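Monalysin (Pseudomonas entomophila, PDB 4MKO) forms pores in host cell membranes, acting as a cytolytic and hemolytic beta-barrel toxin that damages the Drosophila gut and contributes to bacterial virulence. Local coordinates at residues G34-G39 with F222-S227; Y38-I41 with Q46-G49; I41-Q46 with N160-S165; S86-V91 with S121-F126; D175-S180 with Y213-N218. All blocks are in the same frame, centred on the assembly; numbering follows the deposited sequence. Where two conformers were deposited one is given.

Interactions 1, 2 and 3 follow strand 29-43 to its hairpin tip. Interactions 2 and 3 share Ile-41 and Gln-46, and their centres lie about 11 Å apart. Phe-162 of interaction 3 packs on Tyr-178 and Leu-176 of interaction 5, and on Val-91 and Phe-87 of interaction 4. Interactions 1 and 5 meet at Asn-218, whose OD1 is 2.9 Å from Phe-224 N and whose O is 2.7 Å from Ser-223 OG. Interaction 4 alone lies in the inferred pore-forming region, its centre about 24 Å from that of interaction 1. A bound zinc ion lies about 8 Å from the side chain of Asp-225 in interaction 1.

Interaction 1 of 5, residues G34-G39 with F222-S227; sequences GITVYG and FSFDWS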
# COMPACT_ATOMS: atom_id res chain seq x y z
N GLY A 34 0.64 8.20 8.86
CA GLY A 34 2.07 7.94 8.85
C GLY A 34 2.88 9.19 8.59
O GLY A 34 2.31 10.21 8.19
N ILE A 35 4.20 9.11 8.82
CA ILE A 35 5.10 10.25 8.62
C ILE A 35 5.49 10.44 7.15
O ILE A 35 5.41 9.49 6.35
CB ILE A 35 6.38 10.13 9.51
CG1 ILE A 35 7.23 8.89 9.13
CG2 ILE A 35 6.01 10.15 11.04
CD1 ILE A 35 8.73 9.07 9.35
N THR A 36 5.98 11.64 6.83
CA THR A 36 6.53 11.91 5.52
C THR A 36 8.06 11.85 5.62
O THR A 36 8.64 12.35 6.59
CB THR A 36 6.08 13.30 4.99
OG1 THR A 36 4.65 13.37 4.97
CG2 THR A 36 6.65 13.59 3.60
N VAL A 37 8.69 11.22 4.63
CA VAL A 37 10.16 11.15 4.50
C VAL A 37 10.55 11.73 3.14
O VAL A 37 9.67 11.93 2.29
CB VAL A 37 10.75 9.73 4.69
CG1 VAL A 37 10.42 9.19 6.08
CG2 VAL A 37 10.33 8.78 3.56
N TYR A 38 11.85 12.00 2.93
CA TYR A 38 12.32 12.58 1.68
C TYR A 38 13.59 11.87 1.23
O TYR A 38 14.52 11.71 2.02
CB TYR A 38 12.57 14.09 1.82
CG TYR A 38 13.05 14.74 0.54
CD1 TYR A 38 14.41 14.78 0.23
CD2 TYR A 38 12.16 15.31 -0.35
CE1 TYR A 38 14.86 15.37 -0.96
CE2 TYR A 38 12.59 15.88 -1.55
CZ TYR A 38 13.95 15.91 -1.85
OH TYR A 38 14.39 16.48 -3.02
N GLY A 39 13.63 11.50 -0.03
CA GLY A 39 14.79 10.84 -0.62
C GLY A 39 14.54 10.44 -2.04
O GLY A 39 13.46 10.67 -2.59
N PHE A 222 -5.64 13.32 3.49
CA PHE A 222 -4.27 13.32 4.00
C PHE A 222 -3.53 14.51 3.42
O PHE A 222 -3.94 15.06 2.39
CB PHE A 222 -3.51 12.01 3.65
CG PHE A 222 -3.21 11.80 2.18
CD1 PHE A 222 -2.03 12.28 1.61
CD2 PHE A 222 -4.09 11.09 1.37
CE1 PHE A 222 -1.74 12.06 0.26
CE2 PHE A 222 -3.80 10.87 0.01
CZ PHE A 222 -2.63 11.36 -0.54
N SER A 223 -2.41 14.85 4.07
CA SER A 223 -1.51 15.92 3.63
C SER A 223 -0.08 15.45 3.76
O SER A 223 0.24 14.69 4.70
CB SER A 223 -1.69 17.17 4.50
OG SER A 223 -3.00 17.71 4.41
N PHE A 224 0.79 15.90 2.86
CA PHE A 224 2.21 15.59 2.99
C PHE A 224 2.77 16.56 4.02
O PHE A 224 2.34 17.73 4.11
CB PHE A 224 2.94 15.83 1.69
CG PHE A 224 2.76 14.74 0.67
CD1 PHE A 224 1.71 14.79 -0.24
CD2 PHE A 224 3.64 13.67 0.60
CE1 PHE A 224 1.56 13.80 -1.21
CE2 PHE A 224 3.49 12.67 -0.37
CZ PHE A 224 2.44 12.75 -1.27
N ASP A 225 3.77 16.09 4.77
CA ASP A 225 4.47 16.94 5.73
C ASP A 225 5.82 17.36 5.08
O ASP A 225 6.81 16.62 5.14
CB ASP A 225 4.66 16.21 7.06
CG ASP A 225 5.57 16.93 8.05
OD1 ASP A 225 5.73 18.19 7.91
OD2 ASP A 225 6.14 16.26 8.92
N TRP A 226 5.86 18.58 4.48
CA TRP A 226 7.05 19.05 3.77
C TRP A 226 8.28 19.27 4.67
O TRP A 226 9.39 19.35 4.14
CB TRP A 226 6.76 20.32 2.96
CG TRP A 226 5.49 20.27 2.15
CD1 TRP A 226 4.46 21.16 2.21
CD2 TRP A 226 5.17 19.33 1.11
NE1 TRP A 226 3.51 20.84 1.27
CE2 TRP A 226 3.90 19.71 0.59
CE3 TRP A 226 5.80 18.18 0.58
CZ2 TRP A 226 3.25 18.98 -0.41
CZ3 TRP A 226 5.16 17.48 -0.44
CH2 TRP A 226 3.91 17.89 -0.94
N SER A 227 8.09 19.33 6.00
CA SER A 227 9.20 19.48 6.95
C SER A 227 10.17 18.30 6.90
O SER A 227 11.29 18.43 7.40
CB SER A 227 8.69 19.72 8.37
OG SER A 227 8.17 18.54 8.94
O HOH W 1 5.65 13.57 9.22
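Thr-36 holds its methyl anti to the backbone N and its hydroxyl beside that nitrogen (chi1 -57°), which turns OG1 to the backbone of Asp-225. The N-H of Asp-225 donates to Thr-36 OG1 at 2.9 Å in a nearly straight bond of 165°. The methyl rests on the next carbonyl, Thr-36 CG2 lying 3.4 Å from Asp-225 O, and it is 4.3 Å from CD2 of Phe-224, at the edge of that ring and near its plane. Asp-225 has CG anti to its N (chi1 171°), placing the carboxylate between a water and Ser-227. The water donates to Asp-225 OD2 at 2.8 Å and accepts from Thr-36 N, a second tie between the segments. Arg-234 adds to these, with a salt bridge to Asp-225 OD2 and a hydrogen bond to Thr-36 O. Together they dock the C-terminal part of the chain beside strand 29-43. The other carboxylate oxygen, Asp-225 OD1, takes the hydroxyl OG of Ser-227 on its syn side at 2.7 Å. Ser-227 N reaches Asp-225 OD1 from the same face of the carboxylate, at 3.2 Å, and this bond makes the docked loop an Asx turn leading into a 3-10 segment.

Interaction 2 of 5, residues Y38-I41 with Q46-G49; sequences YGDI and QNWG
The carbonyl oxygen of Ile-41 is gripped by two groups of the facing strand: the backbone N of Trp-48 donates to it at 2.8 Å (157°), and the CA of Asn-47 adds a CA-H...O contact to the same oxygen at 3.5 Å. In return, Ile-41 N donates to Trp-48 O at 3.1 Å, and this oxygen also meets a CA-H, that of Asp-40, at 3.4 Å. Ile-41 and Trp-48 therefore form an antiparallel hydrogen-bonded pair, flanked by Asp-40 with Gly-49 as a non-hydrogen-bonded pair. Both belong to the beta hairpin of strands 29-43 and 46-67, whose long arms run on into the mixed sheet of this aerolysin-like fold. On the face that carries Asp-40 and Asn-47, their side chains cross at about a right angle, yet their flat ends lie stacked, carboxylate and amide planes only 5° apart, with Asp-40 CG 3.8 Å from Asn-47 CB. Tyr-38, with CG anti to its backbone N (chi1 -180°), reaches across to the facing strand, where its OH is 3.2 Å from the CA of Gly-49; the absence of a side chain there makes room for the hydroxyl. The Trp-48 ring carries CG of Gln-46 over one face, 3.4 Å above its plane and toward the rim. The amide of Gln-46 is fixed by a bond from its NE2 to Asn-47 O at 3.0 Å, a partner lying in the amide plane. NE1 of the indole donates to Ile-43 O.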
# COMPACT_ATOMS: atom_id res chain seq x y z
N TYR A 38 11.85 12.00 2.93
CA TYR A 38 12.32 12.58 1.68
C TYR A 38 13.59 11.87 1.23
O TYR A 38 14.52 11.71 2.02
CB TYR A 38 12.57 14.09 1.82
CG TYR A 38 13.05 14.74 0.54
CD1 TYR A 38 14.41 14.78 0.23
CD2 TYR A 38 12.16 15.31 -0.35
CE1 TYR A 38 14.86 15.37 -0.96
CE2 TYR A 38 12.59 15.88 -1.55
CZ TYR A 38 13.95 15.91 -1.85
OH TYR A 38 14.39 16.48 -3.02
N GLY A 39 13.63 11.50 -0.03
CA GLY A 39 14.79 10.84 -0.62
C GLY A 39 14.54 10.44 -2.04
O GLY A 39 13.46 10.67 -2.59
N ASP A 40 15.55 9.81 -2.65
CA ASP A 40 15.49 9.39 -4.04
C ASP A 40 14.53 8.25 -4.34
O ASP A 40 14.45 7.27 -3.60
CB ASP A 40 16.88 8.96 -4.54
CG ASP A 40 17.87 10.09 -4.77
OD1 ASP A 40 17.42 11.26 -4.91
OD2 ASP A 40 19.09 9.80 -4.84
N ILE A 41 13.86 8.36 -5.51
CA ILE A 41 13.08 7.31 -6.14
C ILE A 41 13.42 7.44 -7.62
O ILE A 41 13.43 8.56 -8.16
CB ILE A 41 11.55 7.34 -5.87
CG1 ILE A 41 11.25 7.18 -4.35
CG2 ILE A 41 10.84 6.26 -6.69
CD1 ILE A 41 9.73 6.84 -3.97
N GLN A 46 15.93 8.63 -14.36
CA GLN A 46 16.77 9.15 -13.27
C GLN A 46 16.12 9.09 -11.88
O GLN A 46 14.92 8.84 -11.76
CB GLN A 46 17.17 10.62 -13.56
CG GLN A 46 15.97 11.58 -13.48
CD GLN A 46 16.34 13.03 -13.54
OE1 GLN A 46 16.54 13.59 -14.62
NE2 GLN A 46 16.38 13.69 -12.40
N ASN A 47 16.91 9.43 -10.85
CA ASN A 47 16.45 9.59 -9.48
C ASN A 47 15.81 10.96 -9.34
O ASN A 47 16.30 11.96 -9.89
CB ASN A 47 17.60 9.46 -8.49
CG ASN A 47 17.90 8.02 -8.16
OD1 ASN A 47 17.00 7.21 -7.91
ND2 ASN A 47 19.18 7.68 -8.18
N TRP A 48 14.74 11.01 -8.57
CA TRP A 48 14.04 12.25 -8.26
C TRP A 48 13.93 12.36 -6.75
O TRP A 48 13.67 11.35 -6.09
CB TRP A 48 12.63 12.27 -8.88
CG TRP A 48 12.58 12.03 -10.36
CD1 TRP A 48 12.37 10.84 -10.98
CD2 TRP A 48 12.80 13.00 -11.40
NE1 TRP A 48 12.40 11.01 -12.35
CE2 TRP A 48 12.66 12.33 -12.63
CE3 TRP A 48 13.02 14.39 -11.40
CZ2 TRP A 48 12.79 12.98 -13.86
CZ3 TRP A 48 13.15 15.04 -12.63
CH2 TRP A 48 13.04 14.34 -13.83
N GLY A 49 14.10 13.57 -6.24
CA GLY A 49 13.94 13.88 -4.82
C GLY A 49 12.45 13.76 -4.54
O GLY A 49 11.66 14.55 -5.07

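Interaction 3 of 5, residues I41-Q46 with N160-S165; sequences IYIGKQ and NAFAYS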
# COMPACT_ATOMS: atom_id res chain seq x y z
N ILE A 41 13.86 8.36 -5.51
CA ILE A 41 13.08 7.31 -6.14
C ILE A 41 13.42 7.44 -7.62
O ILE A 41 13.43 8.56 -8.16
CB ILE A 41 11.55 7.34 -5.87
CG1 ILE A 41 11.25 7.18 -4.35
CG2 ILE A 41 10.84 6.26 -6.69
CD1 ILE A 41 9.73 6.84 -3.97
N TYR A 42 13.76 6.31 -8.24
CA TYR A 42 14.11 6.26 -9.65
C TYR A 42 12.84 6.08 -10.46
O TYR A 42 12.14 5.08 -10.31
CB TYR A 42 15.11 5.11 -9.92
CG TYR A 42 15.68 5.13 -11.33
CD1 TYR A 42 14.96 4.58 -12.40
CD2 TYR A 42 16.94 5.66 -11.59
CE1 TYR A 42 15.48 4.60 -13.69
CE2 TYR A 42 17.46 5.67 -12.88
CZ TYR A 42 16.72 5.16 -13.93
OH TYR A 42 17.24 5.16 -15.20
N ILE A 43 12.55 7.04 -11.35
CA ILE A 43 11.38 6.99 -12.22
C ILE A 43 11.84 7.40 -13.61
O ILE A 43 12.34 8.52 -13.78
CB ILE A 43 10.21 7.93 -11.75
CG1 ILE A 43 9.82 7.70 -10.27
CG2 ILE A 43 8.97 7.75 -12.67
CD1 ILE A 43 8.96 8.83 -9.66
N GLY A 44 11.62 6.52 -14.57
CA GLY A 44 11.91 6.76 -15.98
C GLY A 44 13.36 6.63 -16.35
O GLY A 44 13.82 5.54 -16.70
N LYS A 45 14.10 7.74 -16.27
CA LYS A 45 15.51 7.77 -16.66
C LYS A 45 16.45 8.24 -15.55
O LYS A 45 17.66 8.26 -15.78
CB LYS A 45 15.69 8.64 -17.93
CG LYS A 45 15.02 8.08 -19.18
CD LYS A 45 15.28 8.94 -20.41
CE LYS A 45 14.01 9.53 -20.97
NZ LYS A 45 14.27 10.36 -22.17
N GLN A 46 15.93 8.63 -14.36
CA GLN A 46 16.77 9.15 -13.27
C GLN A 46 16.12 9.09 -11.88
O GLN A 46 14.92 8.84 -11.76
CB GLN A 46 17.17 10.62 -13.56
CG GLN A 46 15.97 11.58 -13.48
CD GLN A 46 16.34 13.03 -13.54
OE1 GLN A 46 16.54 13.59 -14.62
NE2 GLN A 46 16.38 13.69 -12.40
N ASN A 160 3.22 10.21 -17.82
CA ASN A 160 2.58 8.94 -18.20
C ASN A 160 3.23 7.69 -17.58
O ASN A 160 2.92 6.57 -17.98
CB ASN A 160 2.52 8.81 -19.73
CG ASN A 160 1.59 9.82 -20.34
OD1 ASN A 160 0.38 9.80 -20.12
ND2 ASN A 160 2.15 10.78 -21.06
N ALA A 161 4.11 7.90 -16.59
CA ALA A 161 4.81 6.81 -15.90
C ALA A 161 3.85 5.88 -15.14
O ALA A 161 4.08 4.68 -15.10
CB ALA A 161 5.84 7.39 -14.93
N PHE A 162 2.76 6.44 -14.55
CA PHE A 162 1.83 5.66 -13.72
C PHE A 162 0.40 5.57 -14.27
O PHE A 162 -0.02 6.44 -15.05
CB PHE A 162 1.85 6.21 -12.27
CG PHE A 162 3.24 6.26 -11.66
CD1 PHE A 162 3.81 5.11 -11.10
CD2 PHE A 162 4.01 7.42 -11.72
CE1 PHE A 162 5.10 5.14 -10.57
CE2 PHE A 162 5.30 7.45 -11.19
CZ PHE A 162 5.85 6.31 -10.62
N ALA A 163 -0.34 4.53 -13.85
CA ALA A 163 -1.74 4.31 -14.25
C ALA A 163 -2.62 5.51 -13.81
O ALA A 163 -3.51 5.92 -14.55
CB ALA A 163 -2.26 3.01 -13.62
N TYR A 164 -2.31 6.07 -12.63
CA TYR A 164 -3.01 7.22 -12.03
C TYR A 164 -1.97 8.15 -11.45
O TYR A 164 -1.10 7.72 -10.68
CB TYR A 164 -3.97 6.76 -10.92
CG TYR A 164 -5.14 5.95 -11.43
CD1 TYR A 164 -6.31 6.57 -11.86
CD2 TYR A 164 -5.09 4.55 -11.47
CE1 TYR A 164 -7.39 5.83 -12.33
CE2 TYR A 164 -6.17 3.80 -11.95
CZ TYR A 164 -7.32 4.45 -12.38
OH TYR A 164 -8.38 3.72 -12.88
N SER A 165 -2.04 9.43 -11.81
CA SER A 165 -1.11 10.41 -11.28
C SER A 165 -1.67 11.81 -11.46
O SER A 165 -2.67 12.01 -12.16
CB SER A 165 0.25 10.30 -11.99
OG SER A 165 0.15 10.63 -13.37
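Ile-43 meets the loop of residues 160-165 through its CG2 branch, which is 3.9 Å from the methyl of Ala-161 and 4.0 Å from CE2 of Phe-162. Its other branch reaches the same ring, CD1 lying 4.1 Å from Phe-162 CZ. The isoleucine and phenylalanine side chains cross at about a right angle, and CG2 and CD1 both bear on the CE2-CZ side of the ring, CG2 coming in obliquely. With CG1 beside the backbone N (chi1 -52°), CG2 is left anti to that nitrogen and is turned to the loop. The contact is purely apolar and buried.

In the next shell, the Phe-162 ring is stacked on Tyr-178, meets Tyr-95 with their planes nearly perpendicular, and touches Leu-176, so the aromatic surface offered to Ile-43 is confined by neighbouring strands. Ala-161 is tied by a backbone hydrogen bond to Asn-92. On the other side, Ile-43 is placed by the turn that follows it: its N donates to Gln-46 O at 3.0 Å, while Gly-44 has the positive phi (78°) of the first central position. These features define a beta hairpin closed by a type II' turn, its inner isoleucine packed on the loop that leads to strand 165-170.

Interaction 4 of 5, residues S86-V91 with S121-F126; sequences SFETSV and STTQSF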
# COMPACT_ATOMS: atom_id res chain seq x y z
N SER A 86 -0.14 -5.99 -8.61
CA SER A 86 -0.94 -4.96 -9.28
C SER A 86 -0.15 -3.69 -9.52
O SER A 86 -0.25 -3.13 -10.62
CB SER A 86 -2.21 -4.65 -8.50
OG SER A 86 -3.04 -5.79 -8.41
N PHE A 87 0.66 -3.23 -8.53
CA PHE A 87 1.47 -2.03 -8.74
C PHE A 87 2.44 -2.25 -9.90
O PHE A 87 2.51 -1.41 -10.79
CB PHE A 87 2.24 -1.60 -7.48
CG PHE A 87 3.19 -0.45 -7.74
CD1 PHE A 87 2.72 0.84 -7.89
CD2 PHE A 87 4.56 -0.69 -7.92
CE1 PHE A 87 3.59 1.90 -8.15
CE2 PHE A 87 5.44 0.38 -8.16
CZ PHE A 87 4.95 1.66 -8.28
N GLU A 88 3.17 -3.39 -9.87
CA GLU A 88 4.15 -3.75 -10.91
C GLU A 88 3.57 -3.77 -12.31
O GLU A 88 4.18 -3.22 -13.22
CB GLU A 88 4.82 -5.09 -10.58
CG GLU A 88 5.97 -4.91 -9.61
CD GLU A 88 7.17 -5.81 -9.86
OE1 GLU A 88 7.01 -6.93 -10.39
OE2 GLU A 88 8.28 -5.38 -9.49
N THR A 89 2.38 -4.37 -12.47
CA THR A 89 1.72 -4.46 -13.78
C THR A 89 1.22 -3.09 -14.27
O THR A 89 1.20 -2.85 -15.47
CB THR A 89 0.62 -5.53 -13.77
OG1 THR A 89 -0.35 -5.19 -12.79
CG2 THR A 89 1.14 -6.92 -13.48
N SER A 90 0.84 -2.20 -13.33
CA SER A 90 0.29 -0.87 -13.62
C SER A 90 1.32 0.20 -14.04
O SER A 90 0.95 1.09 -14.80
CB SER A 90 -0.54 -0.35 -12.44
OG SER A 90 0.25 0.15 -11.37
N VAL A 91 2.58 0.14 -13.54
CA VAL A 91 3.61 1.14 -13.87
C VAL A 91 4.08 0.99 -15.34
O VAL A 91 4.26 -0.13 -15.81
CB VAL A 91 4.77 1.15 -12.82
CG1 VAL A 91 5.57 -0.15 -12.83
CG2 VAL A 91 5.67 2.37 -12.97
N SER A 121 11.51 -4.07 -2.97
CA SER A 121 12.03 -4.61 -4.21
C SER A 121 10.88 -5.01 -5.14
O SER A 121 9.71 -4.65 -4.92
CB SER A 121 12.94 -5.81 -3.91
OG SER A 121 13.70 -6.19 -5.04
N THR A 122 11.22 -5.75 -6.21
CA THR A 122 10.24 -6.25 -7.16
C THR A 122 9.40 -7.35 -6.51
O THR A 122 9.87 -7.98 -5.55
CB THR A 122 10.94 -6.75 -8.44
OG1 THR A 122 11.89 -7.76 -8.09
CG2 THR A 122 11.63 -5.62 -9.22
N THR A 123 8.18 -7.57 -7.02
CA THR A 123 7.26 -8.60 -6.53
C THR A 123 7.94 -9.98 -6.58
O THR A 123 8.49 -10.38 -7.62
CB THR A 123 5.97 -8.67 -7.37
OG1 THR A 123 5.48 -7.35 -7.65
CG2 THR A 123 4.88 -9.49 -6.69
N GLN A 124 7.90 -10.67 -5.44
CA GLN A 124 8.44 -12.02 -5.30
C GLN A 124 7.39 -12.87 -4.59
O GLN A 124 6.95 -12.52 -3.50
CB GLN A 124 9.79 -12.01 -4.54
CG GLN A 124 10.43 -13.39 -4.37
CD GLN A 124 10.80 -14.05 -5.69
OE1 GLN A 124 11.67 -13.58 -6.43
NE2 GLN A 124 10.14 -15.15 -6.00
N SER A 125 6.97 -13.97 -5.24
CA SER A 125 5.98 -14.88 -4.65
C SER A 125 6.67 -15.83 -3.68
O SER A 125 7.87 -16.13 -3.83
CB SER A 125 5.27 -15.68 -5.74
OG SER A 125 6.18 -16.55 -6.39
N PHE A 126 5.93 -16.30 -2.67
CA PHE A 126 6.41 -17.26 -1.68
C PHE A 126 5.24 -18.05 -1.17
O PHE A 126 4.11 -17.55 -1.14
CB PHE A 126 7.22 -16.62 -0.53
CG PHE A 126 6.44 -15.78 0.44
CD1 PHE A 126 6.14 -14.45 0.16
CD2 PHE A 126 6.04 -16.30 1.67
CE1 PHE A 126 5.44 -13.66 1.08
CE2 PHE A 126 5.34 -15.51 2.59
CZ PHE A 126 5.05 -14.19 2.29
O HOH W 2 8.54 -9.32 -10.11
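Glu-88 leaves helix 85-90 with CB 3.8 Å from the hydroxyl OG1 of Thr-123, and its next carbon, CG, comes closer to that oxygen, at 3.2 Å. The two side chains slide past each other in opposite directions. A turn about CB-CG (chi2 -143°) bends the chain and brings the carboxylate over the backbone at the start of the facing segment. CD and OE1 also lie close to Thr-123 OG1, OE1 at 3.2 Å. The other oxygen, OE2, lies against Thr-122, 3.2 Å from its CA and about as near its CB, and accepts a weak hydrogen bond of 3.3 Å from Thr-123 N. OE1 receives a water at 2.9 Å; the same water donates to Thr-123 O at 2.7 Å. Carboxylate and water together thus bracket the backbone of Thr-123, engaging its N directly and its O through the water.

Both segments belong to the region inferred to form the pore, in which strands 72-81 and 124-133 pair as a separate two-stranded antiparallel sheet. Glu-88 spans from the short helix that follows the first strand to the chain just ahead of the second, at the surface of the molecule. In aerolysin-like toxins such a region is expected to rearrange into the membrane-spanning beta-hairpin.

The hydroxyl of Thr-123 is hydrogen-bonded to His-83 O, which lies in the link between strand 72-81 and the helix, and weakly to Thr-84 O. At the helix C-terminal end, Phe-87 O takes bonds from both Ser-90 OG, at 2.8 Å, and Val-91 N, while Ser-90 OG is also bonded to Trp-201 NE1.

Interaction 5 of 5, residues D175-S180 with Y213-N218; sequences DLYYLS and YNPGSN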
# COMPACT_ATOMS: atom_id res chain seq x y z
N ASP A 175 5.89 18.91 -10.39
CA ASP A 175 5.96 17.77 -9.46
C ASP A 175 5.05 16.63 -9.92
O ASP A 175 4.06 16.89 -10.60
CB ASP A 175 5.59 18.23 -8.04
CG ASP A 175 6.66 19.09 -7.38
OD1 ASP A 175 7.72 19.30 -8.00
OD2 ASP A 175 6.43 19.53 -6.24
N LEU A 176 5.39 15.38 -9.55
CA LEU A 176 4.61 14.22 -9.94
C LEU A 176 4.07 13.50 -8.70
O LEU A 176 4.85 13.03 -7.86
CB LEU A 176 5.45 13.26 -10.81
CG LEU A 176 4.73 12.02 -11.35
CD1 LEU A 176 3.61 12.39 -12.34
CD2 LEU A 176 5.71 11.06 -12.03
N TYR A 177 2.74 13.41 -8.59
CA TYR A 177 2.07 12.77 -7.47
C TYR A 177 1.52 11.45 -7.94
O TYR A 177 0.85 11.40 -8.96
CB TYR A 177 0.91 13.64 -6.95
CG TYR A 177 1.35 14.86 -6.19
CD1 TYR A 177 1.82 15.99 -6.86
CD2 TYR A 177 1.30 14.90 -4.80
CE1 TYR A 177 2.25 17.12 -6.16
CE2 TYR A 177 1.70 16.03 -4.09
CZ TYR A 177 2.18 17.14 -4.77
OH TYR A 177 2.54 18.26 -4.08
N TYR A 178 1.81 10.39 -7.19
CA TYR A 178 1.31 9.06 -7.54
C TYR A 178 1.28 8.19 -6.28
O TYR A 178 1.83 8.59 -5.24
CB TYR A 178 2.20 8.41 -8.65
CG TYR A 178 3.59 8.07 -8.14
CD1 TYR A 178 4.58 9.05 -8.05
CD2 TYR A 178 3.88 6.79 -7.66
CE1 TYR A 178 5.85 8.75 -7.55
CE2 TYR A 178 5.14 6.49 -7.13
CZ TYR A 178 6.12 7.47 -7.09
OH TYR A 178 7.34 7.19 -6.51
N LEU A 179 0.66 7.00 -6.37
CA LEU A 179 0.67 6.06 -5.25
C LEU A 179 1.46 4.82 -5.64
O LEU A 179 1.47 4.43 -6.80
CB LEU A 179 -0.75 5.59 -4.86
CG LEU A 179 -1.83 6.66 -4.60
CD1 LEU A 179 -3.15 5.97 -4.18
CD2 LEU A 179 -1.39 7.65 -3.52
N SER A 180 2.06 4.15 -4.63
CA SER A 180 2.69 2.86 -4.82
C SER A 180 2.18 1.94 -3.74
O SER A 180 1.58 2.39 -2.76
CB SER A 180 4.21 2.95 -4.77
OG SER A 180 4.70 3.02 -3.45
N TYR A 213 -7.42 13.29 -2.77
CA TYR A 213 -6.25 14.10 -2.50
C TYR A 213 -6.25 15.21 -3.51
O TYR A 213 -6.54 14.99 -4.68
CB TYR A 213 -4.93 13.31 -2.50
CG TYR A 213 -3.75 14.20 -2.22
CD1 TYR A 213 -3.59 14.81 -0.97
CD2 TYR A 213 -2.83 14.50 -3.22
CE1 TYR A 213 -2.53 15.69 -0.73
CE2 TYR A 213 -1.76 15.37 -2.98
CZ TYR A 213 -1.63 15.97 -1.74
OH TYR A 213 -0.60 16.85 -1.53
N ASN A 214 -5.93 16.40 -3.03
CA ASN A 214 -5.89 17.60 -3.83
C ASN A 214 -4.48 18.20 -3.71
O ASN A 214 -4.19 18.83 -2.69
CB ASN A 214 -6.97 18.56 -3.31
CG ASN A 214 -7.17 19.78 -4.17
OD1 ASN A 214 -6.25 20.25 -4.83
ND2 ASN A 214 -8.38 20.33 -4.14
N PRO A 215 -3.59 18.01 -4.72
CA PRO A 215 -2.21 18.54 -4.61
C PRO A 215 -2.21 20.06 -4.51
O PRO A 215 -1.32 20.64 -3.87
CB PRO A 215 -1.53 18.08 -5.90
CG PRO A 215 -2.36 16.99 -6.44
CD PRO A 215 -3.77 17.27 -5.98
N GLY A 216 -3.24 20.67 -5.11
CA GLY A 216 -3.40 22.12 -5.13
C GLY A 216 -3.38 22.77 -3.77
O GLY A 216 -2.75 23.80 -3.59
N SER A 217 -4.07 22.18 -2.81
CA SER A 217 -4.15 22.69 -1.44
C SER A 217 -3.39 21.76 -0.47
O SER A 217 -3.36 22.04 0.73
CB SER A 217 -5.62 22.77 -1.01
OG SER A 217 -6.28 21.53 -1.20
N ASN A 218 -2.78 20.66 -0.99
CA ASN A 218 -2.13 19.63 -0.15
C ASN A 218 -3.13 19.20 0.93
O ASN A 218 -2.85 19.23 2.14
CB ASN A 218 -0.78 20.11 0.45
CG ASN A 218 -0.07 19.04 1.26
OD1 ASN A 218 -0.19 17.83 1.00
ND2 ASN A 218 0.65 19.47 2.31
O HOH W 3 0.83 19.68 -2.56
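The turn of a small beta hairpin, strands 213-214 and 219-220, packs against the main mixed sheet where Pro-215 covers the ring of Tyr-177 on strand 173-191. Pro-215 CB stands over the centre of one ring face, 3.9 Å from the centroid and 11° off the ring normal, a CH-pi contact. The Tyr-213 side chain crosses that of Tyr-177 at about a right angle; their planes are inclined at 34°, with Tyr-177 CD2 3.6 Å from Tyr-213 CE2. The hydroxyl of Tyr-213 also lies near the neighbouring ring, its OH 3.5 Å from Tyr-177 CE2. This approach follows from Tyr-213 having CG anti to its backbone N (chi1 180°), which extends the ring toward the strand.

The polar ends are collected by one water. It lies 2.7 Å from Tyr-177 OH, donates to Pro-215 O, also at 2.7 Å, and makes a weak bond to Tyr-213 OH. The Tyr-213 hydroxyl itself donates to Asn-218 OD1 at 2.7 Å, a partner set in the plane of the tyrosine ring. That bond spans the turn and fixes the direction of the hydroxyl proton. Asn-218 OD1 has a second donor in Phe-224 N, while Lys-166 on strand 165-170 binds Tyr-213 O.

Tyr-177 also touches Gln-168, Asn-150 and Trp-226. The contact is buried aromatic-proline packing, with a water joining the hydroxyls, between the turn of a short hairpin and a central strand of the aerolysin-like beta sheet.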